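Local coordinates for protein cyclodipeptide synthase, BtCDPS (Bacillus thermoamylovorans, PDB 6ZTU) that probably makes cyclodipeptides by joining two aminoacyl groups, as an aminoacyltransferase of the cyclodipeptide synthase family, at residues L9-Y23 with M219-I231. Sequence-based numbering, arbitrary orientation.
Sequences LFYVVPLSRNCEKIY and MSDNQGYIILKQI
Tyr-11 and Lys-229, then Val-13 and Ile-227, form two antiparallel hydrogen-bonded pairs, each closed by reciprocal backbone bonds; the straightest, at 176°, runs 2.9 Å from Ile-227 N to Val-13 O. Leu-15 N adds a fifth backbone bond, to Tyr-225 O. Just before strand 11-14, the Phe-10 ring lies alongside the Gln-230 side chain, ring and amide planes 16° apart, with Phe-10 CE1 3.4 Å from Gln-230 CG; its CD1 also meets Leu-228 CB at 3.7 Å. With CG anti to the carbonyl carbon (chi1 -65°), Phe-10 reaches these partners and packs edge-to-face on Trp-51 of helix 42-55, while Gln-230 NE2 is held by Gln-47 of that helix. Were Phe-10 an alanine, Leu-228 CB and Gln-230 CG would probably lose their aromatic cover and Trp-51 its ring partner. On the sheet face that carries Leu-228 and Ile-226, Val-12 CG1 touches Ile-226 CG2 and sits 3.8 Å above the centre of the Tyr-23 ring. Beyond the strand, helix 17-23 crosses strand 223-229 almost perpendicularly. Its Cys-19 SG accepts a bond from Tyr-225 N at 3.3 Å, and Cys-19 N is capped by Ser-16 OG. Gly-224 lies tight against this turn, where a CB would clash with Cys-19 CA. Ile-22 CD1 presses on Asn-222 C at 3.5 Å. Strand 223-229, antiparallel to 11-14 and parallel to 196-200, thus ties the N-terminal edge strand to the parallel core of the mixed sheet, an α/β arrangement consistent with the Rossmann-like HUP fold.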
ATOM      1  N   LEU A   9      -3.340 -18.495  -8.518  1.00 35.28           N
ATOM      2  CA  LEU A   9      -3.288 -17.287  -9.335  1.00 35.30           C
ATOM      3  C   LEU A   9      -2.002 -16.500  -9.118  1.00 34.75           C
ATOM      4  O   LEU A   9      -1.519 -15.837 -10.041  1.00 35.44           O
ATOM      5  CB  LEU A   9      -4.492 -16.410  -9.004  1.00 35.32           C
ATOM      6  CG  LEU A   9      -5.343 -15.771 -10.091  1.00 45.32           C
ATOM      7  CD1 LEU A   9      -5.516 -16.698 -11.282  1.00 45.29           C
ATOM      8  CD2 LEU A   9      -6.691 -15.440  -9.463  1.00 41.40           C
ATOM      9  N   PHE A  10      -1.434 -16.555  -7.913  1.00 31.57           N
ATOM     10  CA  PHE A  10      -0.245 -15.781  -7.590  1.00 30.13           C
ATOM     11  C   PHE A  10       0.819 -16.658  -6.952  1.00 33.61           C
ATOM     12  O   PHE A  10       0.515 -17.602  -6.213  1.00 32.44           O
ATOM     13  CB  PHE A  10      -0.582 -14.600  -6.654  1.00 28.44           C
ATOM     14  CG  PHE A  10      -1.481 -13.578  -7.280  1.00 28.75           C
ATOM     15  CD1 PHE A  10      -0.950 -12.542  -8.038  1.00 28.46           C
ATOM     16  CD2 PHE A  10      -2.866 -13.661  -7.134  1.00 29.95           C
ATOM     17  CE1 PHE A  10      -1.783 -11.602  -8.629  1.00 28.96           C
ATOM     18  CE2 PHE A  10      -3.697 -12.742  -7.722  1.00 27.26           C
ATOM     19  CZ  PHE A  10      -3.166 -11.705  -8.472  1.00 31.32           C
ATOM     20  N   TYR A  11       2.072 -16.343  -7.249  1.00 28.51           N
ATOM     21  CA  TYR A  11       3.207 -16.904  -6.540  1.00 30.15           C
ATOM     22  C   TYR A  11       3.707 -15.848  -5.564  1.00 27.14           C
ATOM     23  O   TYR A  11       3.848 -14.680  -5.928  1.00 28.22           O
ATOM     24  CB  TYR A  11       4.327 -17.324  -7.499  1.00 29.53           C
ATOM     25  CG  TYR A  11       5.435 -18.056  -6.778  1.00 28.91           C
ATOM     26  CD1 TYR A  11       6.493 -17.359  -6.202  1.00 26.92           C
ATOM     27  CD2 TYR A  11       5.408 -19.439  -6.640  1.00 28.19           C
ATOM     28  CE1 TYR A  11       7.504 -18.016  -5.522  1.00 30.03           C
ATOM     29  CE2 TYR A  11       6.413 -20.106  -5.958  1.00 32.65           C
ATOM     30  CZ  TYR A  11       7.453 -19.387  -5.393  1.00 29.10           C
ATOM     31  OH  TYR A  11       8.461 -20.033  -4.712  1.00 33.13           O
ATOM     32  N   VAL A  12       3.973 -16.261  -4.332  1.00 26.52           N
ATOM     33  CA  VAL A  12       4.225 -15.338  -3.230  1.00 24.85           C
ATOM     34  C   VAL A  12       5.717 -15.285  -2.939  1.00 26.28           C
ATOM     35  O   VAL A  12       6.367 -16.329  -2.792  1.00 27.23           O
ATOM     36  CB  VAL A  12       3.431 -15.765  -1.982  1.00 28.30           C
ATOM     37  CG1 VAL A  12       3.875 -14.970  -0.764  1.00 32.23           C
ATOM     38  CG2 VAL A  12       1.940 -15.614  -2.244  1.00 31.35           C
ATOM     39  N   VAL A  13       6.265 -14.073  -2.853  1.00 22.15           N
ATOM     40  CA  VAL A  13       7.661 -13.872  -2.462  1.00 23.96           C
ATOM     41  C   VAL A  13       7.705 -13.063  -1.169  1.00 26.49           C
ATOM     42  O   VAL A  13       7.420 -11.857  -1.192  1.00 24.22           O
ATOM     43  CB  VAL A  13       8.460 -13.174  -3.573  1.00 25.31           C
ATOM     44  CG1 VAL A  13       9.911 -13.038  -3.147  1.00 27.52           C
ATOM     45  CG2 VAL A  13       8.387 -13.986  -4.871  1.00 28.11           C
ATOM     46  N   PRO A  14       8.033 -13.669  -0.033  1.00 26.69           N
ATOM     47  CA  PRO A  14       8.000 -12.935   1.235  1.00 24.84           C
ATOM     48  C   PRO A  14       9.193 -12.006   1.378  1.00 25.08           C
ATOM     49  O   PRO A  14      10.281 -12.266   0.862  1.00 24.44           O
ATOM     50  CB  PRO A  14       8.055 -14.052   2.281  1.00 24.45           C
ATOM     51  CG  PRO A  14       8.936 -15.078   1.613  1.00 26.79           C
ATOM     52  CD  PRO A  14       8.475 -15.061   0.160  1.00 29.48           C
ATOM     53  N   LEU A  15       8.970 -10.909   2.106  1.00 22.44           N
ATOM     54  CA  LEU A  15      10.049  -9.961   2.375  1.00 23.16           C
ATOM     55  C   LEU A  15      11.104 -10.564   3.297  1.00 25.10           C
ATOM     56  O   LEU A  15      12.303 -10.320   3.121  1.00 26.88           O
ATOM     57  CB  LEU A  15       9.474  -8.672   2.967  1.00 21.26           C
ATOM     58  CG  LEU A  15      10.457  -7.645   3.540  1.00 25.67           C
ATOM     59  CD1 LEU A  15      11.338  -7.042   2.447  1.00 27.17           C
ATOM     60  CD2 LEU A  15       9.722  -6.564   4.345  1.00 24.62           C
ATOM     61  N   SER A  16      10.683 -11.373   4.263  1.00 24.20           N
ATOM     62  CA  SER A  16      11.599 -12.006   5.201  1.00 24.87           C
ATOM     63  C   SER A  16      11.029 -13.359   5.597  1.00 26.41           C
ATOM     64  O   SER A  16       9.903 -13.711   5.239  1.00 23.94           O
ATOM     65  CB  SER A  16      11.790 -11.147   6.450  1.00 30.95           C
ATOM     66  OG  SER A  16      10.580 -11.140   7.196  1.00 28.63           O
ATOM     67  N   ARG A  17      11.815 -14.118   6.367  1.00 26.46           N
ATOM     68  CA  ARG A  17      11.324 -15.415   6.833  1.00 28.06           C
ATOM     69  C   ARG A  17      10.176 -15.258   7.820  1.00 29.07           C
ATOM     70  O   ARG A  17       9.292 -16.118   7.886  1.00 27.52           O
ATOM     71  CB  ARG A  17      12.461 -16.219   7.463  1.00 28.98           C
ATOM     72  CG  ARG A  17      13.522 -16.638   6.460  1.00 33.53           C
ATOM     73  CD  ARG A  17      12.980 -17.658   5.495  1.00 30.39           C
ATOM     74  NE  ARG A  17      14.042 -18.115   4.601  1.00 36.51           N
ATOM     75  CZ  ARG A  17      13.855 -18.924   3.568  1.00 35.24           C
ATOM     76  NH1 ARG A  17      12.641 -19.379   3.283  1.00 33.34           N
ATOM     77  NH2 ARG A  17      14.888 -19.270   2.811  1.00 37.59           N
ATOM     78  N   ASN A  18      10.158 -14.161   8.577  1.00 30.41           N
ATOM     79  CA  ASN A  18       9.010 -13.900   9.441  1.00 29.85           C
ATOM     80  C   ASN A  18       7.758 -13.622   8.616  1.00 29.63           C
ATOM     81  O   ASN A  18       6.662 -14.102   8.951  1.00 26.11           O
ATOM     82  CB  ASN A  18       9.317 -12.738  10.379  1.00 27.72           C
ATOM     83  CG  ASN A  18       8.272 -12.594  11.479  1.00 31.49           C
ATOM     84  OD1 ASN A  18       7.514 -11.621  11.519  1.00 31.96           O
ATOM     85  ND2 ASN A  18       8.225 -13.565  12.372  1.00 27.82           N
ATOM     86  N   CYS A  19       7.897 -12.863   7.520  1.00 24.83           N
ATOM     87  CA  CYS A  19       6.747 -12.619   6.657  1.00 24.60           C
ATOM     88  C   CYS A  19       6.228 -13.930   6.082  1.00 28.84           C
ATOM     89  O   CYS A  19       5.013 -14.124   5.932  1.00 26.58           O
ATOM     90  CB  CYS A  19       7.110 -11.647   5.527  1.00 25.96           C
ATOM     91  SG  CYS A  19       7.875 -10.108   6.044  1.00 25.72           S
ATOM     92  N   GLU A  20       7.142 -14.848   5.769  1.00 26.97           N
ATOM     93  CA  GLU A  20       6.743 -16.148   5.247  1.00 27.90           C
ATOM     94  C   GLU A  20       5.919 -16.922   6.269  1.00 27.83           C
ATOM     95  O   GLU A  20       4.932 -17.570   5.910  1.00 28.81           O
ATOM     96  CB  GLU A  20       7.980 -16.950   4.850  1.00 27.02           C
ATOM     97  CG  GLU A  20       7.664 -18.303   4.256  1.00 30.09           C
ATOM     98  CD  GLU A  20       8.922 -19.064   3.888  1.00 34.63           C
ATOM     99  OE1 GLU A  20       9.939 -18.945   4.608  1.00 35.50           O
ATOM    100  OE2 GLU A  20       8.895 -19.772   2.862  1.00 39.70           O
ATOM    101  N   LYS A  21       6.326 -16.875   7.543  1.00 28.41           N
ATOM    102  CA  LYS A  21       5.571 -17.554   8.594  1.00 29.23           C
ATOM    103  C   LYS A  21       4.168 -16.977   8.707  1.00 31.15           C
ATOM    104  O   LYS A  21       3.177 -17.716   8.786  1.00 30.62           O
ATOM    105  CB  LYS A  21       6.302 -17.446   9.935  1.00 32.44           C
ATOM    106  CG  LYS A  21       7.632 -18.187   9.997  1.00 41.03           C
ATOM    107  CD  LYS A  21       8.472 -17.736  11.185  1.00 43.43           C
ATOM    108  CE  LYS A  21       9.530 -18.778  11.524  1.00 53.11           C
ATOM    109  NZ  LYS A  21       8.958 -20.162  11.570  1.00 54.64           N
ATOM    110  N   ILE A  22       4.064 -15.645   8.702  1.00 25.47           N
ATOM    111  CA  ILE A  22       2.755 -15.008   8.817  1.00 26.05           C
ATOM    112  C   ILE A  22       1.895 -15.339   7.608  1.00 25.30           C
ATOM    113  O   ILE A  22       0.694 -15.602   7.729  1.00 26.87           O
ATOM    114  CB  ILE A  22       2.918 -13.487   8.997  1.00 23.99           C
ATOM    115  CG1 ILE A  22       3.629 -13.205  10.315  1.00 27.90           C
ATOM    116  CG2 ILE A  22       1.559 -12.801   8.914  1.00 23.54           C
ATOM    117  CD1 ILE A  22       4.124 -11.773  10.453  1.00 25.87           C
ATOM    118  N   TYR A  23       2.501 -15.332   6.419  1.00 27.28           N
ATOM    119  CA  TYR A  23       1.772 -15.703   5.212  1.00 28.46           C
ATOM    120  C   TYR A  23       1.253 -17.134   5.301  1.00 27.60           C
ATOM    121  O   TYR A  23       0.102 -17.412   4.947  1.00 28.41           O
ATOM    122  CB  TYR A  23       2.675 -15.536   3.986  1.00 29.09           C
ATOM    123  CG  TYR A  23       2.199 -16.277   2.771  1.00 28.92           C
ATOM    124  CD1 TYR A  23       1.059 -15.874   2.099  1.00 31.93           C
ATOM    125  CD2 TYR A  23       2.894 -17.380   2.289  1.00 35.52           C
ATOM    126  CE1 TYR A  23       0.616 -16.546   0.986  1.00 35.47           C
ATOM    127  CE2 TYR A  23       2.455 -18.058   1.173  1.00 34.26           C
ATOM    128  CZ  TYR A  23       1.317 -17.639   0.525  1.00 38.02           C
ATOM    129  OH  TYR A  23       0.862 -18.302  -0.595  1.00 45.64           O
ATOM    130  N   MET A 219       9.149  -2.941  11.688  1.00 24.95           N
ATOM    131  CA  MET A 219       7.846  -3.552  11.510  1.00 21.50           C
ATOM    132  C   MET A 219       7.441  -4.249  12.803  1.00 24.94           C
ATOM    133  O   MET A 219       8.280  -4.779  13.540  1.00 27.56           O
ATOM    134  CB  MET A 219       7.864  -4.555  10.358  1.00 24.80           C
ATOM    135  CG  MET A 219       8.025  -3.894   8.991  1.00 27.96           C
ATOM    136  SD  MET A 219       8.369  -5.069   7.686  1.00 28.68           S
ATOM    137  CE  MET A 219       6.815  -5.969   7.650  1.00 22.72           C
ATOM    138  N   SER A 220       6.141  -4.235  13.082  1.00 22.79           N
ATOM    139  CA  SER A 220       5.622  -5.033  14.187  1.00 24.88           C
ATOM    140  C   SER A 220       5.903  -6.512  13.955  1.00 23.99           C
ATOM    141  O   SER A 220       5.925  -6.996  12.819  1.00 23.34           O
ATOM    142  CB  SER A 220       4.117  -4.812  14.347  1.00 23.27           C
ATOM    143  OG  SER A 220       3.858  -3.467  14.696  1.00 23.31           O
ATOM    144  N   ASP A 221       6.101  -7.240  15.064  1.00 26.60           N
ATOM    145  CA  ASP A 221       6.440  -8.660  15.000  1.00 26.33           C
ATOM    146  C   ASP A 221       5.370  -9.479  14.304  1.00 26.12           C
ATOM    147  O   ASP A 221       5.665 -10.563  13.783  1.00 27.54           O
ATOM    148  CB  ASP A 221       6.643  -9.218  16.411  1.00 28.45           C
ATOM    149  CG  ASP A 221       7.902  -8.724  17.061  1.00 37.05           C
ATOM    150  OD1 ASP A 221       8.799  -8.230  16.347  1.00 32.61           O
ATOM    151  OD2 ASP A 221       7.998  -8.831  18.306  1.00 42.54           O
ATOM    152  N   ASN A 222       4.123  -9.002  14.307  1.00 23.91           N
ATOM    153  CA  ASN A 222       2.995  -9.694  13.696  1.00 22.90           C
ATOM    154  C   ASN A 222       2.652  -9.149  12.316  1.00 24.33           C
ATOM    155  O   ASN A 222       1.558  -9.421  11.808  1.00 21.37           O
ATOM    156  CB  ASN A 222       1.756  -9.603  14.597  1.00 24.31           C
ATOM    157  CG  ASN A 222       1.250  -8.183  14.732  1.00 25.78           C
ATOM    158  OD1 ASN A 222       1.988  -7.222  14.483  1.00 26.71           O
ATOM    159  ND2 ASN A 222      -0.012  -8.036  15.137  1.00 24.21           N
ATOM    160  N   GLN A 223       3.561  -8.391  11.705  1.00 22.46           N
ATOM    161  CA  GLN A 223       3.336  -7.761  10.410  1.00 21.36           C
ATOM    162  C   GLN A 223       4.327  -8.321   9.395  1.00 21.25           C
ATOM    163  O   GLN A 223       5.521  -8.414   9.685  1.00 22.91           O
ATOM    164  CB  GLN A 223       3.490  -6.239  10.526  1.00 23.28           C
ATOM    165  CG  GLN A 223       3.114  -5.488   9.246  1.00 21.86           C
ATOM    166  CD  GLN A 223       1.625  -5.568   8.954  1.00 24.45           C
ATOM    167  OE1 GLN A 223       0.828  -5.910   9.829  1.00 24.35           O
ATOM    168  NE2 GLN A 223       1.243  -5.257   7.722  1.00 21.53           N
ATOM    169  N   GLY A 224       3.823  -8.686   8.209  1.00 20.98           N
ATOM    170  CA  GLY A 224       4.668  -9.110   7.111  1.00 21.39           C
ATOM    171  C   GLY A 224       4.333  -8.360   5.835  1.00 21.54           C
ATOM    172  O   GLY A 224       3.346  -7.623   5.752  1.00 21.86           O
ATOM    173  N   TYR A 225       5.175  -8.572   4.823  1.00 19.91           N
ATOM    174  CA  TYR A 225       5.000  -7.999   3.495  1.00 20.54           C
ATOM    175  C   TYR A 225       5.256  -9.091   2.475  1.00 23.04           C
ATOM    176  O   TYR A 225       6.246  -9.818   2.597  1.00 23.86           O
ATOM    177  CB  TYR A 225       5.976  -6.835   3.264  1.00 21.70           C
ATOM    178  CG  TYR A 225       5.818  -6.131   1.925  1.00 21.08           C
ATOM    179  CD1 TYR A 225       4.996  -5.015   1.804  1.00 24.34           C
ATOM    180  CD2 TYR A 225       6.507  -6.572   0.786  1.00 22.13           C
ATOM    181  CE1 TYR A 225       4.850  -4.359   0.574  1.00 23.08           C
ATOM    182  CE2 TYR A 225       6.365  -5.915  -0.450  1.00 22.63           C
ATOM    183  CZ  TYR A 225       5.546  -4.805  -0.538  1.00 23.96           C
ATOM    184  OH  TYR A 225       5.400  -4.144  -1.754  1.00 23.05           O
ATOM    185  N   ILE A 226       4.385  -9.218   1.477  1.00 22.66           N
ATOM    186  CA  ILE A 226       4.597 -10.211   0.426  1.00 20.71           C
ATOM    187  C   ILE A 226       4.470  -9.564  -0.940  1.00 23.14           C
ATOM    188  O   ILE A 226       3.633  -8.683  -1.157  1.00 21.37           O
ATOM    189  CB  ILE A 226       3.636 -11.418   0.535  1.00 21.92           C
ATOM    190  CG1 ILE A 226       2.164 -10.986   0.437  1.00 24.43           C
ATOM    191  CG2 ILE A 226       3.930 -12.219   1.796  1.00 22.03           C
ATOM    192  CD1 ILE A 226       1.213 -12.145   0.422  1.00 26.10           C
ATOM    193  N   ILE A 227       5.292 -10.037  -1.873  1.00 22.86           N
ATOM    194  CA  ILE A 227       5.182  -9.684  -3.279  1.00 25.01           C
ATOM    195  C   ILE A 227       4.334 -10.740  -3.968  1.00 23.44           C
ATOM    196  O   ILE A 227       4.598 -11.940  -3.832  1.00 27.34           O
ATOM    197  CB  ILE A 227       6.569  -9.603  -3.942  1.00 23.58           C
ATOM    198  CG1 ILE A 227       7.457  -8.572  -3.260  1.00 27.23           C
ATOM    199  CG2 ILE A 227       6.426  -9.298  -5.438  1.00 26.01           C
ATOM    200  CD1 ILE A 227       8.937  -8.762  -3.612  1.00 32.67           C
ATOM    201  N   LEU A 228       3.321 -10.299  -4.700  1.00 24.80           N
ATOM    202  CA  LEU A 228       2.488 -11.187  -5.498  1.00 23.28           C
ATOM    203  C   LEU A 228       2.990 -11.166  -6.934  1.00 27.21           C
ATOM    204  O   LEU A 228       2.954 -10.120  -7.595  1.00 29.25           O
ATOM    205  CB  LEU A 228       1.025 -10.758  -5.450  1.00 24.78           C
ATOM    206  CG  LEU A 228       0.427 -10.605  -4.058  1.00 25.49           C
ATOM    207  CD1 LEU A 228      -1.020 -10.171  -4.199  1.00 27.43           C
ATOM    208  CD2 LEU A 228       0.546 -11.914  -3.297  1.00 26.62           C
ATOM    209  N   LYS A 229       3.440 -12.317  -7.418  1.00 24.71           N
ATOM    210  CA  LYS A 229       3.834 -12.459  -8.811  1.00 27.88           C
ATOM    211  C   LYS A 229       2.850 -13.375  -9.525  1.00 30.69           C
ATOM    212  O   LYS A 229       2.239 -14.247  -8.910  1.00 33.80           O
ATOM    213  CB  LYS A 229       5.250 -13.032  -8.920  1.00 29.32           C
ATOM    214  CG  LYS A 229       6.318 -12.172  -8.247  1.00 31.80           C
ATOM    215  CD  LYS A 229       7.724 -12.616  -8.657  1.00 36.93           C
ATOM    216  CE  LYS A 229       7.826 -12.806 -10.172  1.00 40.43           C
ATOM    217  NZ  LYS A 229       9.218 -13.162 -10.635  1.00 45.06           N
ATOM    218  N   GLN A 230       2.692 -13.179 -10.829  1.00 26.98           N
ATOM    219  CA  GLN A 230       1.924 -14.110 -11.648  1.00 28.01           C
ATOM    220  C   GLN A 230       2.862 -14.804 -12.623  1.00 30.47           C
ATOM    221  O   GLN A 230       3.670 -14.143 -13.283  1.00 30.90           O
ATOM    222  CB  GLN A 230       0.806 -13.395 -12.394  1.00 29.69           C
ATOM    223  CG  GLN A 230      -0.158 -12.717 -11.442  1.00 31.01           C
ATOM    224  CD  GLN A 230      -1.339 -12.088 -12.152  1.00 36.83           C
ATOM    225  OE1 GLN A 230      -1.212 -11.037 -12.781  1.00 40.28           O
ATOM    226  NE2 GLN A 230      -2.497 -12.725 -12.045  1.00 43.89           N
ATOM    227  N   ILE A 231       2.765 -16.132 -12.697  1.00 29.46           N
ATOM    228  CA  ILE A 231       3.670 -16.937 -13.507  1.00 25.78           C
ATOM    229  C   ILE A 231       2.849 -17.936 -14.309  1.00 31.00           C
ATOM    230  O   ILE A 231       1.725 -18.285 -13.945  1.00 31.36           O
ATOM    231  CB  ILE A 231       4.731 -17.670 -12.650  1.00 31.88           C
ATOM    232  CG1 ILE A 231       4.081 -18.693 -11.711  1.00 26.74           C
ATOM    233  CG2 ILE A 231       5.565 -16.669 -11.854  1.00 30.28           C
ATOM    234  CD1 ILE A 231       5.094 -19.515 -10.900  1.00 24.89           C
TER
HETATM  235  O   HOH W   1       0.846 -17.331 -10.826  1.00 34.81           O